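Local coordinates for periplasmic binding protein (Mycobacterium smegmatis, PDB 4MDY), which probably captures an iron-carrying ligand outside the cell membrane and passes it to an ABC transporter, at residues A[110-115]-A[119-124]; A[101-106]-A[135-140]. All blocks are in the same frame, centred on the assembly; numbering follows the deposited sequence.

In the fold
Both contacts belong to the lobe built on the parallel sheet 33-35, 99-102, 121-123, and their centres lie about 12 Å apart. Along the chain, strand 99-102 leads into helix 109-116, strand 121-123 and then helix 134-144, so interaction 1 falls between the two segments of interaction 2. Interaction 1 packs helix 109-116 on strand 121-123, the second half of a beta-alpha-beta unit; interaction 2 sets the turn after strand 99-102 against helix 134-144. The two meet directly: V122 O lies 2.8 Å from A102 N, a probable hydrogen bond between neighbouring strands, and V122 CG1 packs on I140 CD1. Helices are thus packed against two adjacent strands of one lobe.

Interaction 1. Residues A[110-115]-A[119-124]; sequences DTYAKL and APTVAQ
Y112 and T121 run alongside one another in opposite senses, the phenol passing along the flank of the threonine rather than laying a face on it. With CG anti to the backbone N (chi1 171°), the ring leaves helix 109-116 toward the strand and presents an edge: T121 O lies near the ring plane, 3.5 Å from Y112 CE1. One position back, Y112 CD1 is 3.9 Å from T121 CG2, and A123 CB approaches the ring obliquely.

L115 meets the same threonine at about a right angle. Its CB sits 3.4 Å from T121 OG1, and L115 CB and CD1 both touch the T121 methyl. That methyl thus fills the angle between tyrosine and leucine, while T121 OG1 donates to A119 O at 2.9 Å. A119 N donates to L115 O at 3.0 Å, nearly straight at 167°, tying the chain to the helix where it turns toward strand 121-123.

The phenol OH hydrogen-bonds T24 OG1, which reaches T121 O as well. A water bonds Y112 OH at 3.0 Å and accepts from T121 N. H19 and F21 meet the ring. With its ring edge beside a carbonyl oxygen and a methyl wedged between two larger side chains, the contact mixes apolar packing with satisfied polar groups inside the beta-alpha-beta unit.

Interaction 2. Residues A[101-106]-A[135-140]; sequences VATNAG and KDQATI
Q137 reaches from helix 134-144 to T103 and N104, in the turn after strand 99-102. Its CB stays 4.0 Å from T103 OG1. CG, anti to the backbone N (chi1 170°), carries the chain across the threonine and comes within 3.2 Å of T103 OG1. The chain remains extended to CD, and there the amide divides its work. OE1 lies 2.9 Å from T103 OG1, a weak hydrogen bond at most, since the hydroxyl proton could go to another acceptor instead, and OE1 also rests 3.4 Å from N104 CB. NE2 turns elsewhere, donating to D43 OD2 and T39 OG1, and these bonds are the main hold on the amide's rotation.

Beside it, I140 CG2 meets T103 CG2 at 4.0 Å, putting a methyl contact next to the polar one. The N104 amide, its plane 45° from that of Q137, bonds the F131 backbone N through OD1 and, through ND2, the same T39 OG1. What results is a buried polar network in which one glutamine connects the turn, helix 134-144 and helix 40-46; its amide is held mostly through NE2, and the direct contact with T103 is a small part of what positions it.

Interaction 1. Residues A[110-115]-A[119-124]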
ATOM      1  N   ASP A 110      17.047  17.813  -0.994  1.00 28.11           N
ATOM      2  CA  ASP A 110      16.796  19.104  -1.633  1.00 30.76           C
ATOM      3  C   ASP A 110      15.307  19.443  -1.575  1.00 27.36           C
ATOM      4  O   ASP A 110      14.927  20.512  -1.110  1.00 26.75           O
ATOM      5  CB  ASP A 110      17.276  19.074  -3.089  1.00 35.60           C
ATOM      6  CG  ASP A 110      17.012  20.379  -3.824  1.00 42.06           C
ATOM      7  OD1 ASP A 110      17.324  21.455  -3.267  1.00 43.99           O
ATOM      8  OD2 ASP A 110      16.493  20.323  -4.964  1.00 55.36           O
ATOM      9  N   THR A 111      14.478  18.508  -2.024  1.00 24.85           N
ATOM     10  CA  THR A 111      13.034  18.703  -2.073  1.00 24.10           C
ATOM     11  C   THR A 111      12.419  18.816  -0.679  1.00 21.77           C
ATOM     12  O   THR A 111      11.484  19.580  -0.476  1.00 21.54           O
ATOM     13  CB  THR A 111      12.368  17.577  -2.879  1.00 26.53           C
ATOM     14  OG1 THR A 111      12.982  17.513  -4.171  1.00 29.96           O
ATOM     15  CG2 THR A 111      10.892  17.839  -3.060  1.00 29.85           C
ATOM     16  N   TYR A 112      12.952  18.066   0.278  1.00 20.51           N
ATOM     17  CA  TYR A 112      12.583  18.248   1.675  1.00 20.67           C
ATOM     18  C   TYR A 112      12.835  19.685   2.138  1.00 21.02           C
ATOM     19  O   TYR A 112      11.979  20.287   2.775  1.00 21.99           O
ATOM     20  CB  TYR A 112      13.352  17.285   2.580  1.00 22.16           C
ATOM     21  CG  TYR A 112      13.152  17.582   4.050  1.00 23.03           C
ATOM     22  CD1 TYR A 112      11.969  17.223   4.694  1.00 23.39           C
ATOM     23  CD2 TYR A 112      14.123  18.251   4.790  1.00 23.09           C
ATOM     24  CE1 TYR A 112      11.774  17.496   6.032  1.00 22.06           C
ATOM     25  CE2 TYR A 112      13.933  18.531   6.133  1.00 24.39           C
ATOM     26  CZ  TYR A 112      12.751  18.151   6.747  1.00 23.81           C
ATOM     27  OH  TYR A 112      12.537  18.407   8.080  1.00 24.34           O
ATOM     28  N   ALA A 113      14.009  20.228   1.819  1.00 21.66           N
ATOM     29  CA  ALA A 113      14.333  21.614   2.188  1.00 23.27           C
ATOM     30  C   ALA A 113      13.334  22.604   1.573  1.00 23.11           C
ATOM     31  O   ALA A 113      12.856  23.525   2.243  1.00 21.68           O
ATOM     32  CB  ALA A 113      15.763  21.958   1.781  1.00 22.70           C
ATOM     33  N   LYS A 114      12.991  22.383   0.309  1.00 23.98           N
ATOM     34  CA  LYS A 114      12.012  23.220  -0.391  1.00 24.44           C
ATOM     35  C   LYS A 114      10.607  23.169   0.222  1.00 24.08           C
ATOM     36  O   LYS A 114       9.939  24.204   0.351  1.00 21.30           O
ATOM     37  CB  LYS A 114      11.941  22.811  -1.860  1.00 25.92           C
ATOM     38  CG  LYS A 114      13.204  23.119  -2.642  1.00 25.13           C
ATOM     39  CD  LYS A 114      13.121  22.550  -4.044  1.00 26.90           C
ATOM     40  CE  LYS A 114      14.308  22.989  -4.881  1.00 29.30           C
ATOM     41  NZ  LYS A 114      14.470  22.140  -6.093  1.00 32.36           N
ATOM     42  N   LEU A 115      10.159  21.970   0.588  1.00 22.42           N
ATOM     43  CA  LEU A 115       8.851  21.808   1.222  1.00 22.33           C
ATOM     44  C   LEU A 115       8.847  22.377   2.643  1.00 21.70           C
ATOM     45  O   LEU A 115       7.842  22.939   3.084  1.00 21.34           O
ATOM     46  CB  LEU A 115       8.432  20.329   1.237  1.00 22.24           C
ATOM     47  CG  LEU A 115       8.170  19.666  -0.121  1.00 21.85           C
ATOM     48  CD1 LEU A 115       7.880  18.181   0.084  1.00 22.82           C
ATOM     49  CD2 LEU A 115       7.027  20.327  -0.879  1.00 23.09           C
ATOM     50  N   ALA A 119       6.006  24.513   4.926  1.00 24.98           N
ATOM     51  CA  ALA A 119       5.434  24.083   6.185  1.00 22.78           C
ATOM     52  C   ALA A 119       6.221  22.910   6.746  1.00 22.00           C
ATOM     53  O   ALA A 119       7.002  22.280   6.032  1.00 18.14           O
ATOM     54  CB  ALA A 119       3.972  23.691   6.000  1.00 23.23           C
ATOM     55  N   PRO A 120       6.017  22.612   8.034  1.00 20.92           N
ATOM     56  CA  PRO A 120       6.580  21.386   8.585  1.00 20.63           C
ATOM     57  C   PRO A 120       6.270  20.192   7.685  1.00 18.66           C
ATOM     58  O   PRO A 120       5.121  19.998   7.275  1.00 20.34           O
ATOM     59  CB  PRO A 120       5.878  21.263   9.932  1.00 21.53           C
ATOM     60  CG  PRO A 120       5.628  22.674  10.342  1.00 21.62           C
ATOM     61  CD  PRO A 120       5.321  23.410   9.060  1.00 22.26           C
ATOM     62  N   THR A 121       7.302  19.420   7.369  1.00 18.72           N
ATOM     63  CA  THR A 121       7.212  18.371   6.371  1.00 19.07           C
ATOM     64  C   THR A 121       7.662  17.055   7.000  1.00 18.91           C
ATOM     65  O   THR A 121       8.721  16.990   7.635  1.00 20.63           O
ATOM     66  CB  THR A 121       8.067  18.732   5.143  1.00 19.29           C
ATOM     67  OG1 THR A 121       7.506  19.886   4.501  1.00 22.30           O
ATOM     68  CG2 THR A 121       8.134  17.590   4.145  1.00 20.47           C
ATOM     69  N   VAL A 122       6.838  16.024   6.832  1.00 19.15           N
ATOM     70  CA  VAL A 122       7.116  14.695   7.378  1.00 19.60           C
ATOM     71  C   VAL A 122       7.659  13.818   6.257  1.00 18.34           C
ATOM     72  O   VAL A 122       6.952  13.539   5.280  1.00 17.75           O
ATOM     73  CB  VAL A 122       5.850  14.029   7.968  1.00 19.87           C
ATOM     74  CG1 VAL A 122       6.214  12.713   8.658  1.00 19.78           C
ATOM     75  CG2 VAL A 122       5.143  14.959   8.939  1.00 21.51           C
ATOM     76  N   ALA A 123       8.911  13.388   6.412  1.00 19.92           N
ATOM     77  CA  ALA A 123       9.597  12.547   5.437  1.00 21.09           C
ATOM     78  C   ALA A 123       9.596  11.079   5.839  1.00 19.97           C
ATOM     79  O   ALA A 123       9.242  10.716   6.970  1.00 18.81           O
ATOM     80  CB  ALA A 123      11.037  13.019   5.262  1.00 21.07           C
ATOM     81  N   GLN A 124      10.019  10.243   4.899  1.00 20.31           N
ATOM     82  CA  GLN A 124      10.283   8.838   5.170  1.00 21.07           C
ATOM     83  C   GLN A 124      11.242   8.716   6.360  1.00 21.34           C
ATOM     84  O   GLN A 124      12.048   9.618   6.627  1.00 19.56           O
ATOM     85  CB  GLN A 124      10.855   8.132   3.936  1.00 20.84           C
ATOM     86  CG  GLN A 124      12.233   8.610   3.483  1.00 21.91           C
ATOM     87  CD  GLN A 124      12.189   9.730   2.455  1.00 23.74           C
ATOM     88  OE1 GLN A 124      11.251  10.532   2.418  1.00 22.41           O
ATOM     89  NE2 GLN A 124      13.208   9.785   1.611  1.00 24.16           N
TER
HETATM   90  O   HOH W   1      10.113  20.090   7.961  1.00 20.28           O

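Interaction 2. Residues A[101-106]-A[135-140]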
ATOM      1  N   VAL A 101       2.736  15.976   4.369  1.00 17.40           N
ATOM      2  CA  VAL A 101       3.102  14.595   4.592  1.00 17.37           C
ATOM      3  C   VAL A 101       3.649  14.006   3.300  1.00 18.23           C
ATOM      4  O   VAL A 101       2.930  13.906   2.289  1.00 21.28           O
ATOM      5  CB  VAL A 101       1.907  13.777   5.104  1.00 17.56           C
ATOM      6  CG1 VAL A 101       2.329  12.348   5.376  1.00 18.85           C
ATOM      7  CG2 VAL A 101       1.340  14.403   6.369  1.00 17.84           C
ATOM      8  N   ALA A 102       4.930  13.626   3.339  1.00 16.80           N
ATOM      9  CA  ALA A 102       5.619  13.110   2.168  1.00 18.84           C
ATOM     10  C   ALA A 102       6.541  11.948   2.524  1.00 17.37           C
ATOM     11  O   ALA A 102       7.757  12.008   2.332  1.00 16.81           O
ATOM     12  CB  ALA A 102       6.387  14.224   1.468  1.00 18.27           C
ATOM     13  N   THR A 103       5.943  10.875   3.029  1.00 18.42           N
ATOM     14  CA  THR A 103       6.695   9.691   3.420  1.00 17.81           C
ATOM     15  C   THR A 103       6.827   8.702   2.262  1.00 17.29           C
ATOM     16  O   THR A 103       7.732   7.874   2.260  1.00 16.55           O
ATOM     17  CB  THR A 103       6.027   8.981   4.619  1.00 17.85           C
ATOM     18  OG1 THR A 103       4.705   8.569   4.259  1.00 19.38           O
ATOM     19  CG2 THR A 103       5.949   9.902   5.810  1.00 19.52           C
ATOM     20  N   ASN A 104       5.944   8.819   1.267  1.00 17.86           N
ATOM     21  CA  ASN A 104       5.879   7.893   0.140  1.00 18.36           C
ATOM     22  C   ASN A 104       5.782   8.678  -1.169  1.00 18.94           C
ATOM     23  O   ASN A 104       4.868   8.471  -1.969  1.00 17.97           O
ATOM     24  CB  ASN A 104       4.664   6.976   0.315  1.00 19.36           C
ATOM     25  CG  ASN A 104       4.657   5.795  -0.644  1.00 16.51           C
ATOM     26  OD1 ASN A 104       5.645   5.500  -1.315  1.00 17.04           O
ATOM     27  ND2 ASN A 104       3.536   5.098  -0.693  1.00 19.80           N
ATOM     28  N   ALA A 105       6.741   9.578  -1.357  1.00 20.77           N
ATOM     29  CA  ALA A 105       6.703  10.586  -2.415  1.00 21.15           C
ATOM     30  C   ALA A 105       8.018  10.717  -3.212  1.00 23.07           C
ATOM     31  O   ALA A 105       8.124  11.577  -4.091  1.00 23.92           O
ATOM     32  CB  ALA A 105       6.334  11.927  -1.797  1.00 22.84           C
ATOM     33  N   GLY A 106       9.007   9.873  -2.916  1.00 21.33           N
ATOM     34  CA  GLY A 106      10.320   9.963  -3.556  1.00 22.95           C
ATOM     35  C   GLY A 106      11.119  11.177  -3.111  1.00 24.17           C
ATOM     36  O   GLY A 106      11.974  11.675  -3.838  1.00 25.24           O
ATOM     37  N   LYS A 135       3.850   0.272   8.585  1.00 15.80           N
ATOM     38  CA  LYS A 135       3.756   0.633   9.990  1.00 16.54           C
ATOM     39  C   LYS A 135       4.622   1.858  10.338  1.00 15.96           C
ATOM     40  O   LYS A 135       4.231   2.680  11.167  1.00 19.53           O
ATOM     41  CB  LYS A 135       4.108  -0.561  10.877  1.00 17.52           C
ATOM     42  CG  LYS A 135       3.094  -1.697  10.780  1.00 18.60           C
ATOM     43  CD  LYS A 135       3.499  -2.868  11.664  1.00 21.09           C
ATOM     44  CE  LYS A 135       2.512  -4.015  11.529  1.00 23.24           C
ATOM     45  NZ  LYS A 135       2.896  -5.189  12.358  1.00 24.59           N
ATOM     46  N   ASP A 136       5.789   1.977   9.708  1.00 16.01           N
ATOM     47  CA  ASP A 136       6.670   3.118   9.959  1.00 18.03           C
ATOM     48  C   ASP A 136       5.990   4.393   9.472  1.00 16.07           C
ATOM     49  O   ASP A 136       5.978   5.417  10.152  1.00 17.49           O
ATOM     50  CB  ASP A 136       8.000   2.962   9.228  1.00 20.83           C
ATOM     51  CG  ASP A 136       8.841   1.830   9.762  1.00 24.51           C
ATOM     52  OD1 ASP A 136       8.522   1.277  10.841  1.00 31.57           O
ATOM     53  OD2 ASP A 136       9.835   1.497   9.083  1.00 24.93           O
ATOM     54  N   GLN A 137       5.414   4.317   8.284  1.00 16.41           N
ATOM     55  CA  GLN A 137       4.675   5.446   7.735  1.00 15.10           C
ATOM     56  C   GLN A 137       3.470   5.830   8.602  1.00 14.19           C
ATOM     57  O   GLN A 137       3.243   7.010   8.870  1.00 15.64           O
ATOM     58  CB  GLN A 137       4.238   5.129   6.307  1.00 15.01           C
ATOM     59  CG  GLN A 137       3.257   6.124   5.735  1.00 15.89           C
ATOM     60  CD  GLN A 137       3.044   5.904   4.253  1.00 17.30           C
ATOM     61  OE1 GLN A 137       4.003   5.826   3.486  1.00 17.53           O
ATOM     62  NE2 GLN A 137       1.785   5.793   3.843  1.00 16.53           N
ATOM     63  N   ALA A 138       2.686   4.842   9.027  1.00 13.61           N
ATOM     64  CA  ALA A 138       1.517   5.109   9.856  1.00 14.19           C
ATOM     65  C   ALA A 138       1.937   5.738  11.175  1.00 15.06           C
ATOM     66  O   ALA A 138       1.356   6.723  11.612  1.00 12.86           O
ATOM     67  CB  ALA A 138       0.742   3.825  10.114  1.00 15.73           C
ATOM     68  N   THR A 139       2.966   5.175  11.800  1.00 14.64           N
ATOM     69  CA  THR A 139       3.412   5.671  13.095  1.00 16.20           C
ATOM     70  C   THR A 139       3.859   7.140  13.072  1.00 14.32           C
ATOM     71  O   THR A 139       3.431   7.920  13.916  1.00 17.07           O
ATOM     72  CB  THR A 139       4.522   4.782  13.684  1.00 18.62           C
ATOM     73  OG1 THR A 139       4.011   3.449  13.830  1.00 21.16           O
ATOM     74  CG2 THR A 139       4.949   5.292  15.052  1.00 19.69           C
ATOM     75  N   ILE A 140       4.707   7.519  12.123  1.00 14.26           N
ATOM     76  CA  ILE A 140       5.180   8.902  12.087  1.00 15.65           C
ATOM     77  C   ILE A 140       4.033   9.870  11.764  1.00 16.13           C
ATOM     78  O   ILE A 140       3.983  10.950  12.324  1.00 15.26           O
ATOM     79  CB  ILE A 140       6.377   9.104  11.137  1.00 17.12           C
ATOM     80  CG1 ILE A 140       7.077  10.429  11.439  1.00 18.41           C
ATOM     81  CG2 ILE A 140       5.950   9.043   9.676  1.00 18.02           C
ATOM     82  CD1 ILE A 140       8.380  10.613  10.692  1.00 19.43           C
TER